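Local coordinates for protein proliferating cell nuclear antigen (Entamoeba histolytica, PDB 3P91) that forms a ring-shaped trimeric sliding clamp for DNA and probably raises the processivity of DNA polymerase delta during replication, at residues 16-21 against 82-87. Residues are numbered along the deposited sequence; the frame is centred on the assembly and turned at random.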
# COMPACT_ATOMS: atom_id res chain seq x y z
N LEU A 16 -18.77 -11.21 10.68
CA LEU A 16 -20.05 -10.50 10.62
C LEU A 16 -20.03 -9.18 11.39
O LEU A 16 -20.43 -8.14 10.85
CB LEU A 16 -21.18 -11.40 11.13
CG LEU A 16 -22.66 -11.03 10.91
CD1 LEU A 16 -23.19 -10.13 12.00
CD2 LEU A 16 -22.85 -10.41 9.54
N PHE A 17 -19.58 -9.20 12.63
CA PHE A 17 -19.62 -8.01 13.46
C PHE A 17 -18.52 -7.00 13.11
O PHE A 17 -18.70 -5.79 13.26
CB PHE A 17 -19.53 -8.39 14.93
CG PHE A 17 -19.88 -7.26 15.87
CD1 PHE A 17 -21.11 -6.63 15.79
CD2 PHE A 17 -18.98 -6.86 16.84
CE1 PHE A 17 -21.43 -5.61 16.66
CE2 PHE A 17 -19.30 -5.84 17.71
CZ PHE A 17 -20.53 -5.21 17.62
N LYS A 18 -17.39 -7.50 12.64
CA LYS A 18 -16.32 -6.64 12.14
C LYS A 18 -16.78 -5.88 10.91
O LYS A 18 -16.55 -4.69 10.78
CB LYS A 18 -15.09 -7.47 11.81
CG LYS A 18 -14.50 -8.20 13.01
CD LYS A 18 -13.32 -9.08 12.63
CE LYS A 18 -12.14 -8.26 12.16
NZ LYS A 18 -10.93 -9.10 12.09
N ARG A 19 -17.44 -6.60 10.01
CA ARG A 19 -17.97 -6.00 8.79
C ARG A 19 -19.09 -5.00 9.09
O ARG A 19 -19.17 -3.94 8.47
CB ARG A 19 -18.47 -7.09 7.86
CG ARG A 19 -17.35 -7.94 7.37
CD ARG A 19 -17.85 -9.18 6.67
NE ARG A 19 -16.71 -9.86 6.06
CZ ARG A 19 -16.76 -11.08 5.54
NH1 ARG A 19 -17.89 -11.77 5.57
NH2 ARG A 19 -15.66 -11.62 5.01
N VAL A 20 -19.94 -5.35 10.04
CA VAL A 20 -20.99 -4.45 10.49
C VAL A 20 -20.39 -3.13 10.94
O VAL A 20 -20.79 -2.06 10.48
CB VAL A 20 -21.78 -5.09 11.64
CG1 VAL A 20 -22.53 -4.04 12.44
CG2 VAL A 20 -22.72 -6.15 11.10
N VAL A 21 -19.41 -3.21 11.83
CA VAL A 21 -18.79 -2.03 12.41
C VAL A 21 -18.02 -1.13 11.41
O VAL A 21 -18.02 0.09 11.55
CB VAL A 21 -17.90 -2.41 13.61
CG1 VAL A 21 -17.10 -1.23 14.11
CG2 VAL A 21 -18.77 -2.96 14.71
N LYS A 82 -11.01 -0.29 15.90
CA LYS A 82 -9.63 -0.50 16.35
C LYS A 82 -9.46 -1.80 17.15
O LYS A 82 -8.48 -2.52 16.98
CB LYS A 82 -9.13 0.70 17.16
CG LYS A 82 -8.99 1.97 16.33
CD LYS A 82 -8.35 3.11 17.11
CE LYS A 82 -6.88 2.86 17.35
NZ LYS A 82 -6.23 4.00 18.05
N ILE A 83 -10.42 -2.11 18.01
CA ILE A 83 -10.40 -3.37 18.73
C ILE A 83 -10.65 -4.56 17.81
O ILE A 83 -9.94 -5.57 17.87
CB ILE A 83 -11.45 -3.39 19.85
CG1 ILE A 83 -11.23 -2.21 20.80
CG2 ILE A 83 -11.39 -4.69 20.60
CD1 ILE A 83 -12.22 -2.15 21.94
N LEU A 84 -11.65 -4.44 16.94
CA LEU A 84 -12.05 -5.52 16.04
C LEU A 84 -11.00 -5.83 14.98
O LEU A 84 -10.85 -6.97 14.55
CB LEU A 84 -13.37 -5.18 15.37
CG LEU A 84 -14.55 -5.12 16.32
CD1 LEU A 84 -15.83 -5.13 15.54
CD2 LEU A 84 -14.47 -6.31 17.26
N LYS A 85 -10.27 -4.80 14.56
CA LYS A 85 -9.19 -4.99 13.60
C LYS A 85 -8.08 -5.88 14.15
O LYS A 85 -7.28 -6.43 13.40
CB LYS A 85 -8.64 -3.63 13.16
N ALA A 86 -8.02 -6.02 15.47
CA ALA A 86 -7.01 -6.85 16.11
C ALA A 86 -7.38 -8.33 16.07
O ALA A 86 -6.56 -9.19 16.41
CB ALA A 86 -6.77 -6.40 17.54
N LEU A 87 -8.60 -8.63 15.67
CA LEU A 87 -9.10 -9.99 15.72
C LEU A 87 -9.00 -10.66 14.36
O LEU A 87 -8.86 -9.98 13.35
CB LEU A 87 -10.54 -10.01 16.21
CG LEU A 87 -10.79 -9.73 17.70
CD1 LEU A 87 -9.91 -8.60 18.23
CD2 LEU A 87 -12.24 -9.41 17.93
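L84 of helix 77-84 sets its CD1 methyl against F17 and V21 of helix 14-25. There CD1 lies 3.7 Å from V21 CG2 and equally near the carbonyl oxygen of F17; it also comes 3.8 Å from F17 CD2, approaching the ring obliquely. The leucine side chain crosses both neighbours at about a right angle. V21 CG1 is anti to the backbone N (chi1 172°), which leaves CG2 over the centre of one face of the F17 ring as well, and the three side chains form one apolar cluster. L80 extends this side, and F11 stacks on F17. Toward the partly exposed flank the apolar contact loosens to K18 CG against L84 CB, 4.0 Å apart. The lysine chain slides past L84 in the opposite direction, its CE 3.0 Å from L84 O, and bends at chi3 (66°), bringing NZ 2.6 Å from L87 O. This hydrogen bond meets the carbonyl from above its plane, 60° out of it. Within the N-terminal PCNA domain, whose helices line the clamp's central channel, apolar packing thus joins the two helices, while an ammonium group, probably charged, ties helix 14-25 to the turn ending at L87.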